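Local coordinates for pesticidal crystal protein CRY4AA (Bacillus thuringiensis, PDB 2C9K) that binds to midgut epithelial cells of insect larvae as a mosquito-larvicidal toxin and promotes their colloid-osmotic lysis, at residues L299-K304 and N311-H316; N358-D363 and I373-F378; D369-S374 and Y446-Y451. All coordinates share one frame; numbering follows the deposited sequence.

Interaction 1 of 3, residues L299-K304 and N311-H316; sequences LNFYEK and NFFTSH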
loop_
_atom_site.group_PDB
_atom_site.type_symbol
_atom_site.label_atom_id
_atom_site.label_comp_id
_atom_site.label_asym_id
_atom_site.label_seq_id
_atom_site.Cartn_x
_atom_site.Cartn_y
_atom_site.Cartn_z
ATOM N N LEU A 299 -9.206 -19.133 -9.082
ATOM C CA LEU A 299 -8.599 -18.866 -10.383
ATOM C C LEU A 299 -9.109 -19.950 -11.339
ATOM O O LEU A 299 -9.012 -21.137 -11.056
ATOM C CB LEU A 299 -7.079 -18.920 -10.263
ATOM C CG LEU A 299 -6.338 -17.583 -10.218
ATOM C CD1 LEU A 299 -7.210 -16.514 -9.597
ATOM C CD2 LEU A 299 -5.037 -17.756 -9.447
ATOM N N ASN A 300 -9.654 -19.540 -12.473
ATOM C CA ASN A 300 -10.215 -20.492 -13.423
ATOM C C ASN A 300 -9.585 -20.389 -14.808
ATOM O O ASN A 300 -9.893 -19.474 -15.567
ATOM C CB ASN A 300 -11.721 -20.254 -13.508
ATOM C CG ASN A 300 -12.372 -20.192 -12.137
ATOM O OD1 ASN A 300 -12.720 -21.219 -11.553
ATOM N ND2 ASN A 300 -12.518 -18.984 -11.605
ATOM N N PHE A 301 -8.706 -21.336 -15.127
ATOM C CA PHE A 301 -8.017 -21.370 -16.417
ATOM C C PHE A 301 -8.502 -22.507 -17.312
ATOM O O PHE A 301 -8.490 -23.669 -16.909
ATOM C CB PHE A 301 -6.508 -21.528 -16.214
ATOM C CG PHE A 301 -5.827 -20.295 -15.712
ATOM C CD1 PHE A 301 -6.049 -19.838 -14.418
ATOM C CD2 PHE A 301 -4.965 -19.582 -16.538
ATOM C CE1 PHE A 301 -5.416 -18.682 -13.951
ATOM C CE2 PHE A 301 -4.328 -18.425 -16.082
ATOM C CZ PHE A 301 -4.554 -17.974 -14.788
ATOM N N TYR A 302 -8.926 -22.168 -18.526
ATOM C CA TYR A 302 -9.382 -23.173 -19.481
ATOM C C TYR A 302 -8.201 -23.718 -20.285
ATOM O O TYR A 302 -7.344 -22.958 -20.734
ATOM C CB TYR A 302 -10.390 -22.585 -20.466
ATOM C CG TYR A 302 -11.718 -22.185 -19.885
ATOM C CD1 TYR A 302 -11.938 -20.889 -19.424
ATOM C CD2 TYR A 302 -12.775 -23.089 -19.838
ATOM C CE1 TYR A 302 -13.190 -20.502 -18.934
ATOM C CE2 TYR A 302 -14.025 -22.717 -19.351
ATOM C CZ TYR A 302 -14.225 -21.424 -18.903
ATOM O OH TYR A 302 -15.458 -21.060 -18.421
ATOM N N GLU A 303 -8.163 -25.034 -20.469
ATOM C CA GLU A 303 -7.101 -25.676 -21.241
ATOM C C GLU A 303 -7.718 -26.201 -22.530
ATOM O O GLU A 303 -8.939 -26.236 -22.666
ATOM C CB GLU A 303 -6.510 -26.845 -20.461
ATOM C CG GLU A 303 -7.564 -27.847 -20.027
ATOM C CD GLU A 303 -6.968 -29.121 -19.480
ATOM O OE1 GLU A 303 -6.181 -29.047 -18.512
ATOM O OE2 GLU A 303 -7.294 -30.198 -20.020
ATOM N N LYS A 304 -6.881 -26.615 -23.475
ATOM C CA LYS A 304 -7.390 -27.136 -24.739
ATOM C C LYS A 304 -7.839 -28.591 -24.603
ATOM O O LYS A 304 -7.262 -29.360 -23.829
ATOM C CB LYS A 304 -6.323 -27.004 -25.834
ATOM C CG LYS A 304 -6.092 -25.564 -26.280
ATOM C CD LYS A 304 -5.086 -25.454 -27.410
ATOM C CE LYS A 304 -3.687 -25.804 -26.946
ATOM N NZ LYS A 304 -2.700 -25.623 -28.054
ATOM N N ASN A 311 0.109 -28.351 -24.264
ATOM C CA ASN A 311 -1.195 -27.754 -24.030
ATOM C C ASN A 311 -0.888 -26.495 -23.217
ATOM O O ASN A 311 0.186 -26.365 -22.622
ATOM C CB ASN A 311 -2.098 -28.693 -23.220
ATOM C CG ASN A 311 -3.587 -28.410 -23.427
ATOM O OD1 ASN A 311 -4.008 -27.259 -23.570
ATOM N ND2 ASN A 311 -4.392 -29.469 -23.432
ATOM N N PHE A 312 -1.819 -25.554 -23.221
ATOM C CA PHE A 312 -1.639 -24.338 -22.464
ATOM C C PHE A 312 -3.006 -23.779 -22.134
ATOM O O PHE A 312 -4.022 -24.257 -22.647
ATOM C CB PHE A 312 -0.790 -23.324 -23.250
ATOM C CG PHE A 312 -1.328 -22.987 -24.610
ATOM C CD1 PHE A 312 -2.514 -22.274 -24.755
ATOM C CD2 PHE A 312 -0.637 -23.369 -25.754
ATOM C CE1 PHE A 312 -3.006 -21.946 -26.015
ATOM C CE2 PHE A 312 -1.119 -23.046 -27.015
ATOM C CZ PHE A 312 -2.308 -22.332 -27.144
ATOM N N PHE A 313 -3.042 -22.783 -21.259
ATOM C CA PHE A 313 -4.312 -22.205 -20.889
ATOM C C PHE A 313 -4.762 -21.184 -21.912
ATOM O O PHE A 313 -4.141 -20.145 -22.133
ATOM C CB PHE A 313 -4.236 -21.623 -19.481
ATOM C CG PHE A 313 -4.074 -22.671 -18.417
ATOM C CD1 PHE A 313 -2.968 -22.666 -17.573
ATOM C CD2 PHE A 313 -5.016 -23.690 -18.285
ATOM C CE1 PHE A 313 -2.800 -23.661 -16.613
ATOM C CE2 PHE A 313 -4.860 -24.689 -17.330
ATOM C CZ PHE A 313 -3.749 -24.677 -16.491
ATOM N N THR A 314 -5.853 -21.538 -22.566
ATOM C CA THR A 314 -6.454 -20.726 -23.591
ATOM C C THR A 314 -6.940 -19.383 -23.085
ATOM O O THR A 314 -6.659 -18.348 -23.687
ATOM C CB THR A 314 -7.616 -21.499 -24.209
ATOM O OG1 THR A 314 -7.140 -22.190 -25.370
ATOM C CG2 THR A 314 -8.768 -20.587 -24.567
ATOM N N SER A 315 -7.669 -19.413 -21.974
ATOM C CA SER A 315 -8.243 -18.204 -21.388
ATOM C C SER A 315 -8.443 -18.391 -19.884
ATOM O O SER A 315 -8.094 -19.439 -19.342
ATOM C CB SER A 315 -9.592 -17.933 -22.053
ATOM O OG SER A 315 -10.384 -19.111 -22.029
ATOM N N HIS A 316 -8.999 -17.387 -19.210
ATOM C CA HIS A 316 -9.239 -17.512 -17.778
ATOM C C HIS A 316 -10.169 -16.447 -17.232
ATOM O O HIS A 316 -10.509 -15.500 -17.926
ATOM C CB HIS A 316 -7.919 -17.462 -16.999
ATOM C CG HIS A 316 -7.352 -16.085 -16.854
ATOM N ND1 HIS A 316 -6.808 -15.386 -17.909
ATOM C CD2 HIS A 316 -7.236 -15.281 -15.771
ATOM C CE1 HIS A 316 -6.376 -14.212 -17.482
ATOM N NE2 HIS A 316 -6.624 -14.124 -16.188
#
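F301 and H316 face each other as a non-hydrogen-bonded antiparallel pair, F301 CA and H316 CA 4.3 Å apart, in the beta hairpin of strands 294-303 and 313-322, which belongs to one of the three antiparallel sheets of the toxin's middle domain, a beta prism. Aromatic packing carries much of the contact. The F301 and H316 rings form an offset stack, centroids 4.7 Å apart and planes 13° from parallel, with H316 CB lying over the centre of the phenyl face. Toward F313 the geometry changes: F301 turns its ring edge to the F313 face in a T-shaped pair, planes at 61°, while F301 CB sits over that same face, 3.6 Å from the F313 centroid. The cluster lies against M376 and I437 of the other two sheets, and H316 NE2 is hydrogen-bonded to the carbonyl oxygen of I437, which helps to fix the rotation of the imidazole.

Backbone bonds are few: Y302 N gives one to S315 O, and Y302 O accepts one from T314 N. Toward the turn a side chain takes over. The extended first torsion of N311 (CG anti to the backbone N, chi1 -156°) brings its amide alongside the backbone of K304, so that both ends are used. OD1 of N311 receives K304 N on a lone pair at 2.9 Å, and ND2 returns a nearly straight bond to K304 O, also 2.9 Å. Beyond this pair, the lysine chain bends at chi3 to pass over the F312 ring, its CE 3.8 Å from the centroid of that ring.

Interaction 2 of 3, residues N358-D363 and I373-F378; sequences NVISLD and ISKMDF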
loop_
_atom_site.group_PDB
_atom_site.type_symbol
_atom_site.label_atom_id
_atom_site.label_comp_id
_atom_site.label_asym_id
_atom_site.label_seq_id
_atom_site.Cartn_x
_atom_site.Cartn_y
_atom_site.Cartn_z
ATOM N N ASN A 358 4.620 -19.745 -9.095
ATOM C CA ASN A 358 5.582 -20.067 -10.129
ATOM C C ASN A 358 4.803 -20.270 -11.404
ATOM O O ASN A 358 3.845 -21.030 -11.417
ATOM C CB ASN A 358 6.293 -21.362 -9.750
ATOM C CG ASN A 358 7.522 -21.618 -10.579
ATOM O OD1 ASN A 358 7.454 -21.726 -11.806
ATOM N ND2 ASN A 358 8.664 -21.725 -9.909
ATOM N N VAL A 359 5.190 -19.591 -12.475
ATOM C CA VAL A 359 4.474 -19.765 -13.732
ATOM C C VAL A 359 5.383 -20.212 -14.874
ATOM O O VAL A 359 6.514 -19.733 -15.010
ATOM C CB VAL A 359 3.735 -18.469 -14.155
ATOM C CG1 VAL A 359 2.938 -17.926 -12.983
ATOM C CG2 VAL A 359 4.715 -17.438 -14.656
ATOM N N ILE A 360 4.882 -21.160 -15.662
ATOM C CA ILE A 360 5.593 -21.677 -16.822
ATOM C C ILE A 360 4.736 -21.337 -18.031
ATOM O O ILE A 360 3.618 -21.830 -18.174
ATOM C CB ILE A 360 5.780 -23.217 -16.789
ATOM C CG1 ILE A 360 6.653 -23.633 -15.601
ATOM C CG2 ILE A 360 6.427 -23.684 -18.092
ATOM C CD1 ILE A 360 5.969 -23.494 -14.251
ATOM N N SER A 361 5.260 -20.482 -18.894
ATOM C CA SER A 361 4.539 -20.077 -20.086
ATOM C C SER A 361 5.354 -20.407 -21.336
ATOM O O SER A 361 6.565 -20.635 -21.258
ATOM C CB SER A 361 4.263 -18.577 -20.020
ATOM O OG SER A 361 5.452 -17.871 -19.707
ATOM N N LEU A 362 4.686 -20.435 -22.486
ATOM C CA LEU A 362 5.361 -20.726 -23.741
ATOM C C LEU A 362 6.235 -19.538 -24.121
ATOM O O LEU A 362 5.865 -18.390 -23.883
ATOM C CB LEU A 362 4.328 -21.021 -24.833
ATOM C CG LEU A 362 3.452 -22.249 -24.546
ATOM C CD1 LEU A 362 2.473 -22.465 -25.675
ATOM C CD2 LEU A 362 4.330 -23.476 -24.386
ATOM N N ASP A 363 7.403 -19.818 -24.688
ATOM C CA ASP A 363 8.335 -18.773 -25.085
ATOM C C ASP A 363 8.339 -18.586 -26.596
ATOM O O ASP A 363 9.109 -19.225 -27.313
ATOM C CB ASP A 363 9.731 -19.122 -24.577
ATOM C CG ASP A 363 10.806 -18.229 -25.159
ATOM O OD1 ASP A 363 10.552 -17.019 -25.354
ATOM O OD2 ASP A 363 11.919 -18.741 -25.407
ATOM N N ILE A 373 0.267 -19.187 -20.521
ATOM C CA ILE A 373 0.641 -19.901 -19.310
ATOM C C ILE A 373 0.144 -21.335 -19.497
ATOM O O ILE A 373 -1.008 -21.554 -19.875
ATOM C CB ILE A 373 -0.048 -19.290 -18.058
ATOM C CG1 ILE A 373 0.467 -17.871 -17.814
ATOM C CG2 ILE A 373 0.218 -20.155 -16.840
ATOM C CD1 ILE A 373 -0.162 -17.189 -16.615
ATOM N N SER A 374 1.006 -22.312 -19.249
ATOM C CA SER A 374 0.606 -23.702 -19.400
ATOM C C SER A 374 0.692 -24.440 -18.068
ATOM O O SER A 374 0.160 -25.541 -17.930
ATOM C CB SER A 374 1.481 -24.408 -20.443
ATOM O OG SER A 374 2.807 -24.599 -19.971
ATOM N N LYS A 375 1.345 -23.833 -17.085
ATOM C CA LYS A 375 1.477 -24.465 -15.778
ATOM C C LYS A 375 1.713 -23.445 -14.656
ATOM O O LYS A 375 2.402 -22.438 -14.850
ATOM C CB LYS A 375 2.629 -25.471 -15.815
ATOM C CG LYS A 375 2.829 -26.233 -14.521
ATOM C CD LYS A 375 4.139 -26.995 -14.535
ATOM C CE LYS A 375 4.359 -27.722 -13.216
ATOM N NZ LYS A 375 3.244 -28.663 -12.936
ATOM N N MET A 376 1.142 -23.706 -13.481
ATOM C CA MET A 376 1.319 -22.800 -12.352
ATOM C C MET A 376 1.455 -23.498 -11.004
ATOM O O MET A 376 0.725 -24.431 -10.690
ATOM C CB MET A 376 0.165 -21.796 -12.280
ATOM C CG MET A 376 0.161 -20.780 -13.395
ATOM S SD MET A 376 -1.224 -19.654 -13.251
ATOM C CE MET A 376 -2.506 -20.624 -14.038
ATOM N N ASP A 377 2.402 -23.020 -10.211
ATOM C CA ASP A 377 2.656 -23.555 -8.888
ATOM C C ASP A 377 2.361 -22.465 -7.881
ATOM O O ASP A 377 3.120 -21.498 -7.768
ATOM C CB ASP A 377 4.121 -23.961 -8.739
ATOM C CG ASP A 377 4.465 -25.195 -9.526
ATOM O OD1 ASP A 377 5.676 -25.479 -9.657
ATOM O OD2 ASP A 377 3.534 -25.884 -10.004
ATOM N N PHE A 378 1.264 -22.625 -7.150
ATOM C CA PHE A 378 0.890 -21.652 -6.142
ATOM C C PHE A 378 1.470 -22.012 -4.780
ATOM O O PHE A 378 1.557 -23.185 -4.409
ATOM C CB PHE A 378 -0.634 -21.554 -6.034
ATOM C CG PHE A 378 -1.308 -21.206 -7.327
ATOM C CD1 PHE A 378 -1.629 -22.198 -8.251
ATOM C CD2 PHE A 378 -1.592 -19.883 -7.644
ATOM C CE1 PHE A 378 -2.223 -21.878 -9.471
ATOM C CE2 PHE A 378 -2.185 -19.554 -8.863
ATOM C CZ PHE A 378 -2.500 -20.556 -9.779
#
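V359 and M376 pack on the buried side of this strand pair, where V359 CG1 meets M376 CG at 4.0 Å and the two side chains slant across one another. S361 and I373 continue the same face, with S361 CB resting on the backbone of I373. Here the interior is filled from outside the pair: L267 touches V359, S361 and I373.

The strands 353-362 and 373-381 form an antiparallel beta hairpin within a sheet of the beta-prism domain, and a classic beta bulge interrupts it. S374 and K375 both face I360, whose carbonyl oxygen accepts two backbone bonds in its own plane, from S374 N at 2.9 Å and K375 N at 3.2 Å. S374 OG adds a weak third. The extra residue shifts the register by one, so that S361 pairs with I373. I360 N to K375 O completes the bulge, and regular pairing resumes with the two-way exchange of N358 and D377.

The other face, with N358, I360, K375 and D377, is partly exposed to solvent. N358 CB and D377 CB approach to 3.5 Å, while their polar ends lead outward. I360 and K375 lie side by side, I360 CD1 4.0 Å from K375 CD, and the aliphatic part of the lysine extends the apolar surface of I360. Its chain stays extended until chi4 (58°) turns NZ toward a salt bridge with E390; this positive charge probably eases the closeness of the E390 and D377 carboxylates.

Interaction 3 of 3, residues D369-S374 and Y446-Y451; sequences DYNNIS and YKTQVY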
loop_
_atom_site.group_PDB
_atom_site.type_symbol
_atom_site.label_atom_id
_atom_site.label_comp_id
_atom_site.label_asym_id
_atom_site.label_seq_id
_atom_site.Cartn_x
_atom_site.Cartn_y
_atom_site.Cartn_z
ATOM N N ASP A 369 3.548 -15.930 -31.970
ATOM C CA ASP A 369 3.187 -17.279 -31.544
ATOM C C ASP A 369 2.758 -17.292 -30.064
ATOM O O ASP A 369 3.122 -16.402 -29.296
ATOM C CB ASP A 369 4.385 -18.201 -31.769
ATOM C CG ASP A 369 3.983 -19.559 -32.297
ATOM O OD1 ASP A 369 4.895 -20.343 -32.644
ATOM O OD2 ASP A 369 2.761 -19.845 -32.362
ATOM N N TYR A 370 1.991 -18.302 -29.667
ATOM C CA TYR A 370 1.497 -18.389 -28.292
ATOM C C TYR A 370 2.572 -18.331 -27.210
ATOM O O TYR A 370 3.571 -19.043 -27.291
ATOM C CB TYR A 370 0.684 -19.678 -28.089
ATOM C CG TYR A 370 -0.517 -19.831 -29.001
ATOM C CD1 TYR A 370 -0.514 -20.762 -30.042
ATOM C CD2 TYR A 370 -1.646 -19.035 -28.837
ATOM C CE1 TYR A 370 -1.606 -20.891 -30.898
ATOM C CE2 TYR A 370 -2.741 -19.155 -29.686
ATOM C CZ TYR A 370 -2.715 -20.083 -30.718
ATOM O OH TYR A 370 -3.794 -20.180 -31.577
ATOM N N ASN A 371 2.373 -17.475 -26.208
ATOM C CA ASN A 371 3.307 -17.382 -25.083
ATOM C C ASN A 371 2.516 -17.504 -23.782
ATOM O O ASN A 371 2.933 -17.023 -22.725
ATOM C CB ASN A 371 4.126 -16.075 -25.105
ATOM C CG ASN A 371 3.266 -14.813 -25.077
ATOM O OD1 ASN A 371 3.799 -13.707 -25.078
ATOM N ND2 ASN A 371 1.949 -14.971 -25.059
ATOM N N ASN A 372 1.374 -18.181 -23.898
ATOM C CA ASN A 372 0.440 -18.439 -22.805
ATOM C C ASN A 372 1.021 -19.198 -21.615
ATOM O O ASN A 372 2.100 -19.787 -21.689
ATOM C CB ASN A 372 -0.744 -19.256 -23.324
ATOM C CG ASN A 372 -1.532 -18.536 -24.377
ATOM O OD1 ASN A 372 -0.967 -17.933 -25.292
ATOM N ND2 ASN A 372 -2.853 -18.604 -24.268
ATOM N N ILE A 373 0.267 -19.187 -20.521
ATOM C CA ILE A 373 0.641 -19.901 -19.310
ATOM C C ILE A 373 0.144 -21.335 -19.497
ATOM O O ILE A 373 -1.008 -21.554 -19.875
ATOM C CB ILE A 373 -0.048 -19.290 -18.058
ATOM C CG1 ILE A 373 0.467 -17.871 -17.814
ATOM C CG2 ILE A 373 0.218 -20.155 -16.840
ATOM C CD1 ILE A 373 -0.162 -17.189 -16.615
ATOM N N SER A 374 1.006 -22.312 -19.249
ATOM C CA SER A 374 0.606 -23.702 -19.400
ATOM C C SER A 374 0.692 -24.440 -18.068
ATOM O O SER A 374 0.160 -25.541 -17.930
ATOM C CB SER A 374 1.481 -24.408 -20.443
ATOM O OG SER A 374 2.807 -24.599 -19.971
ATOM N N TYR A 446 -3.460 -11.443 -32.779
ATOM C CA TYR A 446 -2.245 -12.001 -32.211
ATOM C C TYR A 446 -2.421 -13.293 -31.444
ATOM O O TYR A 446 -3.531 -13.670 -31.054
ATOM C CB TYR A 446 -1.596 -10.990 -31.274
ATOM C CG TYR A 446 -1.577 -9.579 -31.802
ATOM C CD1 TYR A 446 -2.721 -8.792 -31.781
ATOM C CD2 TYR A 446 -0.405 -9.028 -32.304
ATOM C CE1 TYR A 446 -2.696 -7.490 -32.243
ATOM C CE2 TYR A 446 -0.370 -7.725 -32.768
ATOM C CZ TYR A 446 -1.517 -6.963 -32.734
ATOM O OH TYR A 446 -1.470 -5.671 -33.188
ATOM N N LYS A 447 -1.291 -13.960 -31.224
ATOM C CA LYS A 447 -1.255 -15.206 -30.472
ATOM C C LYS A 447 -0.613 -14.932 -29.120
ATOM O O LYS A 447 -0.655 -15.775 -28.226
ATOM C CB LYS A 447 -0.447 -16.269 -31.214
ATOM C CG LYS A 447 -1.136 -16.823 -32.431
ATOM C CD LYS A 447 -0.321 -17.950 -33.027
ATOM C CE LYS A 447 -0.948 -18.452 -34.310
ATOM N NZ LYS A 447 -2.372 -18.779 -34.074
ATOM N N THR A 448 -0.015 -13.750 -28.984
ATOM C CA THR A 448 0.631 -13.363 -27.742
ATOM C C THR A 448 -0.384 -12.798 -26.777
ATOM O O THR A 448 -1.428 -12.300 -27.181
ATOM C CB THR A 448 1.707 -12.302 -27.961
ATOM O OG1 THR A 448 1.168 -11.247 -28.753
ATOM C CG2 THR A 448 2.897 -12.884 -28.661
ATOM N N GLN A 449 -0.052 -12.872 -25.496
ATOM C CA GLN A 449 -0.922 -12.388 -24.431
ATOM C C GLN A 449 -0.027 -11.952 -23.273
ATOM O O GLN A 449 0.936 -12.645 -22.936
ATOM C CB GLN A 449 -1.841 -13.524 -23.989
ATOM C CG GLN A 449 -2.981 -13.126 -23.088
ATOM C CD GLN A 449 -3.806 -14.329 -22.647
ATOM O OE1 GLN A 449 -4.791 -14.193 -21.919
ATOM N NE2 GLN A 449 -3.405 -15.513 -23.088
ATOM N N VAL A 450 -0.331 -10.793 -22.693
ATOM C CA VAL A 450 0.434 -10.256 -21.563
ATOM C C VAL A 450 -0.420 -10.323 -20.297
ATOM O O VAL A 450 -1.577 -9.892 -20.296
ATOM C CB VAL A 450 0.830 -8.780 -21.791
ATOM C CG1 VAL A 450 1.437 -8.210 -20.536
ATOM C CG2 VAL A 450 1.826 -8.677 -22.921
ATOM N N TYR A 451 0.143 -10.860 -19.219
ATOM C CA TYR A 451 -0.607 -10.962 -17.974
ATOM C C TYR A 451 -0.061 -10.013 -16.920
ATOM O O TYR A 451 1.064 -9.525 -17.021
ATOM C CB TYR A 451 -0.537 -12.381 -17.394
ATOM C CG TYR A 451 -0.995 -13.508 -18.299
ATOM C CD1 TYR A 451 -0.156 -14.027 -19.288
ATOM C CD2 TYR A 451 -2.248 -14.089 -18.133
ATOM C CE1 TYR A 451 -0.556 -15.101 -20.082
ATOM C CE2 TYR A 451 -2.657 -15.155 -18.917
ATOM C CZ TYR A 451 -1.810 -15.661 -19.889
ATOM O OH TYR A 451 -2.218 -16.735 -20.655
HETATM O O HOH W 1 -2.590 -15.857 -26.240
#
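D369-I373 and K447-Y451 run in roughly the same direction, 34° apart, with Y370 CA and K447 CA 4.7 Å from each other but no regular sheet pairing between them. K447 is draped over one face of the Y370 ring: its CD stands 4.0 Å from the centroid of that ring, and the chain bends at its last torsion (chi4 -52°) so that NZ donates a hydrogen bond to Y370 OH at 3.2 Å. The carboxylate of D369 lies near the aliphatic part of this lysine, but its charge is not in contact with NZ.

In the middle, polar groups meet largely through an intermediary. A water donates to N372 OD1 and to K447 O, each at 2.8 Å, while the N372 amide nitrogen turns to F313 O in the neighbouring hairpin. N371 ND2 makes a weak bond to Q449 O.

At the far end the contact becomes apolar. I373 CD1 sits over the centre of the Y451 ring, 3.8 Å from the centroid, and Q449 CG lies over the opposite face, toward the rim. I373 N gives Y451 OH a weak bond of 3.5 Å. These segments lead into strands of two different sheets of the beta prism. With one lysine-tyrosine hydrogen bond and two weak bonds from N371 and I373, their junction rests on side-chain contacts and a single bridging water rather than on regular backbone pairing.

Overall arrangement
Interactions 1, 2 and 3 sit at one end of the beta-prism middle domain, each centre about 11 Å from the other two. Interaction 1 comes first along the chain and joins neighbouring strands of one sheet; interaction 2 follows and does the same in a second. Interaction 3 starts just before the second strand of interaction 2, overlapping it at I373 and S374, and reaches strand 450-457 of the third sheet. Bonds such as F313 N to I373 O and L362 N to N372 O stitch the three together. Residues 369-374 thus touch parts of all three sheets. In this family, loops of this domain are generally associated with receptor recognition; these contacts hold together the framework near one end of the domain.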